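Local atomic coordinates of IscA (Thermosynechococcus elongatus, PDB entry 1X0G), a protein that binds a [2Fe-2S] cluster and probably serves as a scaffold on which iron-sulfur clusters are built. Residues V2-P6 / A7-E11; H18-R21 / R22-A26. All blocks are in the same frame, centred on the assembly; numbering follows the deposited sequence.

Contact 1: V2-P6 / A7-E11; sequences VELTP and AAIQE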
loop_
_atom_site.group_PDB
_atom_site.type_symbol
_atom_site.label_atom_id
_atom_site.label_comp_id
_atom_site.label_asym_id
_atom_site.label_seq_id
_atom_site.Cartn_x
_atom_site.Cartn_y
_atom_site.Cartn_z
ATOM N N VAL C 2 -22.044 13.175 -3.303
ATOM C CA VAL C 2 -21.163 13.874 -4.241
ATOM C C VAL C 2 -21.674 15.141 -4.915
ATOM O O VAL C 2 -22.565 15.128 -5.740
ATOM C CB VAL C 2 -20.585 12.943 -5.250
ATOM C CG1 VAL C 2 -19.690 13.690 -6.200
ATOM C CG2 VAL C 2 -19.781 11.968 -4.484
ATOM N N GLU C 3 -21.011 16.237 -4.595
ATOM C CA GLU C 3 -21.459 17.507 -5.050
ATOM C C GLU C 3 -20.362 18.294 -5.730
ATOM O O GLU C 3 -19.222 18.305 -5.276
ATOM C CB GLU C 3 -21.989 18.267 -3.851
ATOM C CG GLU C 3 -23.362 17.818 -3.440
ATOM C CD GLU C 3 -24.050 18.908 -2.692
ATOM O OE1 GLU C 3 -23.312 19.830 -2.207
ATOM O OE2 GLU C 3 -25.308 18.854 -2.604
ATOM N N LEU C 4 -20.718 18.973 -6.814
ATOM C CA LEU C 4 -19.802 19.903 -7.437
ATOM C C LEU C 4 -20.254 21.314 -7.310
ATOM O O LEU C 4 -21.442 21.612 -7.543
ATOM C CB LEU C 4 -19.631 19.579 -8.892
ATOM C CG LEU C 4 -18.464 18.605 -8.897
ATOM C CD1 LEU C 4 -19.055 17.223 -8.855
ATOM C CD2 LEU C 4 -17.614 18.787 -10.112
ATOM N N THR C 5 -19.312 22.183 -6.956
ATOM C CA THR C 5 -19.587 23.607 -6.948
ATOM C C THR C 5 -19.551 24.070 -8.372
ATOM O O THR C 5 -18.821 23.491 -9.167
ATOM C CB THR C 5 -18.548 24.378 -6.195
ATOM O OG1 THR C 5 -17.266 24.138 -6.811
ATOM C CG2 THR C 5 -18.576 23.950 -4.751
ATOM N N PRO C 6 -20.334 25.099 -8.710
ATOM C CA PRO C 6 -20.236 25.620 -10.073
ATOM C C PRO C 6 -18.784 25.971 -10.382
ATOM O O PRO C 6 -18.302 25.654 -11.448
ATOM C CB PRO C 6 -21.117 26.872 -10.046
ATOM C CG PRO C 6 -22.065 26.604 -8.989
ATOM C CD PRO C 6 -21.329 25.836 -7.923
ATOM N N ALA C 7 -18.071 26.562 -9.438
ATOM C CA ALA C 7 -16.641 26.787 -9.632
ATOM C C ALA C 7 -15.927 25.532 -10.222
ATOM O O ALA C 7 -15.358 25.601 -11.339
ATOM C CB ALA C 7 -15.970 27.322 -8.317
ATOM N N ALA C 8 -16.001 24.388 -9.523
ATOM C CA ALA C 8 -15.539 23.089 -10.113
ATOM C C ALA C 8 -16.172 22.737 -11.533
ATOM O O ALA C 8 -15.482 22.366 -12.472
ATOM C CB ALA C 8 -15.702 21.994 -9.116
ATOM N N ILE C 9 -17.464 22.944 -11.716
ATOM C CA ILE C 9 -18.086 22.726 -13.036
ATOM C C ILE C 9 -17.453 23.535 -14.139
ATOM O O ILE C 9 -17.201 23.038 -15.235
ATOM C CB ILE C 9 -19.567 23.098 -13.035
ATOM C CG1 ILE C 9 -20.328 22.254 -12.035
ATOM C CG2 ILE C 9 -20.158 22.901 -14.412
ATOM C CD1 ILE C 9 -20.364 20.785 -12.431
ATOM N N GLN C 10 -17.225 24.799 -13.822
ATOM C CA GLN C 10 -16.701 25.798 -14.748
ATOM C C GLN C 10 -15.318 25.404 -15.183
ATOM O O GLN C 10 -14.988 25.496 -16.364
ATOM C CB GLN C 10 -16.679 27.172 -14.054
ATOM C CG GLN C 10 -15.943 28.322 -14.740
ATOM C CD GLN C 10 -16.565 29.659 -14.319
ATOM O OE1 GLN C 10 -17.145 29.753 -13.223
ATOM N NE2 GLN C 10 -16.488 30.687 -15.196
ATOM N N GLU C 11 -14.518 24.961 -14.219
ATOM C CA GLU C 11 -13.208 24.512 -14.526
ATOM C C GLU C 11 -13.263 23.218 -15.302
ATOM O O GLU C 11 -12.466 22.998 -16.200
ATOM C CB GLU C 11 -12.465 24.257 -13.240
ATOM C CG GLU C 11 -11.074 23.662 -13.447
ATOM C CD GLU C 11 -10.078 24.606 -14.090
ATOM O OE1 GLU C 11 -10.377 25.802 -14.429
ATOM O OE2 GLU C 11 -8.963 24.123 -14.250
#
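Thr-5 meets Ala-8 at the start of helix 6-15, where Thr-5 is the N-cap residue and its side chain caps the helix. Ala-8 N donates to Thr-5 OG1 over 3.0 Å, almost straight at 170°. A chi1 of 59° sets OG1 between the backbone N and the carbonyl carbon, facing the first turn. The same hydroxyl is hydrogen-bonded to Asp-80 on strand 78-82. Behind the cap, Ile-9 N reaches Thr-5 O at 2.9 Å in the carbonyl plane, and Gln-10 N reaches Pro-6 O at 2.7 Å.

The tight part lies on the buried side. Leu-4, at the end of strand 3-4, crosses Ile-9 at about a right angle, with Leu-4 CB 3.8 Å from Ile-9 CD1, while Leu-4 CD2 sits 3.9 Å from Ala-8 CB. Ile-64 and Trp-62 of strand 62-66 continue this apolar layer. The solvent side is looser: Pro-6 and Gln-10 are exposed, and the Gln-10 side chain comes near only through CB, 3.4 Å from Pro-6 O.

A valine at Thr-5 would probably leave Ala-8 N without its capping acceptor and take a partner from Asp-80. With the hydroxyl accepting from the helix and paired with a carboxylate, the cap ties the first turn to the neighbouring strand, and the carboxylate of Asp-80, if charged, would probably be favoured beside the N-terminal end of the helix.

Contact 2: H18-R21 / R22-A26; sequences HGVR and RGQAA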
loop_
_atom_site.group_PDB
_atom_site.type_symbol
_atom_site.label_atom_id
_atom_site.label_comp_id
_atom_site.label_asym_id
_atom_site.label_seq_id
_atom_site.Cartn_x
_atom_site.Cartn_y
_atom_site.Cartn_z
ATOM N N HIS C 18 -9.422 22.870 -24.880
ATOM C CA HIS C 18 -8.056 23.390 -24.639
ATOM C C HIS C 18 -7.137 22.359 -23.958
ATOM O O HIS C 18 -6.022 22.663 -23.539
ATOM C CB HIS C 18 -8.098 24.675 -23.797
ATOM C CG HIS C 18 -9.149 25.656 -24.228
ATOM N ND1 HIS C 18 -9.138 26.270 -25.470
ATOM C CD2 HIS C 18 -10.231 26.148 -23.575
ATOM C CE1 HIS C 18 -10.175 27.085 -25.567
ATOM N NE2 HIS C 18 -10.853 27.031 -24.432
ATOM N N GLY C 19 -7.649 21.148 -23.821
ATOM C CA GLY C 19 -6.879 19.983 -23.440
ATOM C C GLY C 19 -7.748 18.849 -23.942
ATOM O O GLY C 19 -8.029 17.911 -23.186
ATOM N N VAL C 20 -8.169 18.971 -25.218
ATOM C CA VAL C 20 -9.226 18.153 -25.893
ATOM C C VAL C 20 -9.007 16.621 -25.864
ATOM O O VAL C 20 -9.592 15.868 -26.672
ATOM C CB VAL C 20 -9.568 18.680 -27.357
ATOM C CG1 VAL C 20 -10.695 17.869 -28.018
ATOM C CG2 VAL C 20 -9.952 20.167 -27.340
ATOM N N ARG C 21 -8.136 16.188 -24.943
ATOM C CA ARG C 21 -8.282 14.894 -24.263
ATOM C C ARG C 21 -9.598 14.997 -23.442
ATOM O O ARG C 21 -9.614 15.443 -22.266
ATOM C CB ARG C 21 -7.070 14.573 -23.345
ATOM C CG ARG C 21 -5.997 13.600 -23.885
ATOM C CD ARG C 21 -6.574 12.317 -24.492
ATOM N NE ARG C 21 -6.928 12.535 -25.900
ATOM C CZ ARG C 21 -7.100 11.578 -26.810
ATOM N NH1 ARG C 21 -6.959 10.307 -26.464
ATOM N NH2 ARG C 21 -7.408 11.892 -28.072
ATOM N N ARG C 22 -10.702 14.601 -24.087
ATOM C CA ARG C 22 -12.046 14.752 -23.519
ATOM C C ARG C 22 -12.741 13.396 -23.194
ATOM O O ARG C 22 -13.182 13.156 -22.066
ATOM C CB ARG C 22 -12.921 15.612 -24.463
ATOM C CG ARG C 22 -12.307 16.915 -24.927
ATOM C CD ARG C 22 -13.351 17.877 -25.361
ATOM N NE ARG C 22 -13.951 17.509 -26.631
ATOM C CZ ARG C 22 -14.955 18.175 -27.200
ATOM N NH1 ARG C 22 -15.472 19.238 -26.588
ATOM N NH2 ARG C 22 -15.452 17.781 -28.373
ATOM N N GLY C 23 -12.810 12.506 -24.184
ATOM C CA GLY C 23 -13.783 11.418 -24.169
ATOM C C GLY C 23 -15.061 12.082 -24.649
ATOM O O GLY C 23 -16.031 11.420 -25.005
ATOM N N GLN C 24 -15.012 13.419 -24.611
ATOM C CA GLN C 24 -15.974 14.388 -25.174
ATOM C C GLN C 24 -17.411 14.271 -24.630
ATOM O O GLN C 24 -18.390 14.678 -25.304
ATOM C CB GLN C 24 -15.869 14.433 -26.708
ATOM C CG GLN C 24 -14.408 14.437 -27.165
ATOM C CD GLN C 24 -14.247 14.872 -28.591
ATOM O OE1 GLN C 24 -15.021 14.477 -29.458
ATOM N NE2 GLN C 24 -13.237 15.698 -28.849
ATOM N N ALA C 25 -17.494 13.726 -23.403
ATOM C CA ALA C 25 -18.726 13.621 -22.625
ATOM C C ALA C 25 -18.488 14.352 -21.353
ATOM O O ALA C 25 -17.375 14.302 -20.799
ATOM C CB ALA C 25 -19.036 12.199 -22.304
ATOM N N ALA C 26 -19.527 15.032 -20.876
ATOM C CA ALA C 26 -19.443 15.642 -19.552
ATOM C C ALA C 26 -19.504 14.497 -18.506
ATOM O O ALA C 26 -20.532 14.322 -17.810
ATOM C CB ALA C 26 -20.532 16.720 -19.343
#
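Val-20 and Arg-22 lie side by side on the protein surface and point the same way, so that a branched apolar side chain runs next to a cationic one with a single residue between them. The contact is made along the aliphatic part of the arginine and on into its NE. Arg-22 CG rests 3.4 Å from Val-20 O and equally near the carbonyl carbon. Further out, Arg-22 CD comes to 3.8 Å from Val-20 CG1, and Arg-22 NE to 3.6 Å from the same methyl. This methyl meets the guanidinium obliquely. Two torsions of the arginine produce the overlap: chi1 of -50° places CG beside the backbone N, back toward the Val-20 carbonyl, and a bend at chi3 (-73°) turns the tip of the chain.

Arg-21 is the centre of an inverse gamma turn, which brings Val-20 and Arg-22 close together. Val-20 O and Arg-22 N end 3.1 Å apart across it. Arg-21 itself directs its CB away from the following residues.

Gln-24 comes in from the other part of the loop, its side chain crossing that of Val-20 at a slant. The end of its amide comes to the edge of the Arg-22 guanidinium, though which of its two end atoms faces the arginine is doubtful in the model. Arg-22 NH1 is hydrogen-bonded to Gln-16 O, just beyond helix 6-15; a backbone carbonyl at this end of a helix would probably suit a positive charge. Past Gln-24 the chain heads for strand 27-34, and Ala-26 is already paired through its backbone with Thr-63.

In the fold
Helix 6-15 joins the two contacts: contact 1 joins strand 3-4 to its first turn, and contact 2 lies in the loop that leads from its far end to strand 27-34. Their centres are 16 Å apart and their nearest atoms about 8 Å, without touching. Contact 1 is partly buried, its centre about 10 Å from the centre of the chain, whereas contact 2 is a surface feature with its centre about 16 Å from the centre of the chain. Neither belongs to the [2Fe-2S] site, which includes Cys-37, Cys-101 and Cys-103, nor to the sodium site at Ser-35, Glu-36 and Gly-38. Strand 27-34, which follows contact 2, leads along the chain to the sodium residues and Cys-37.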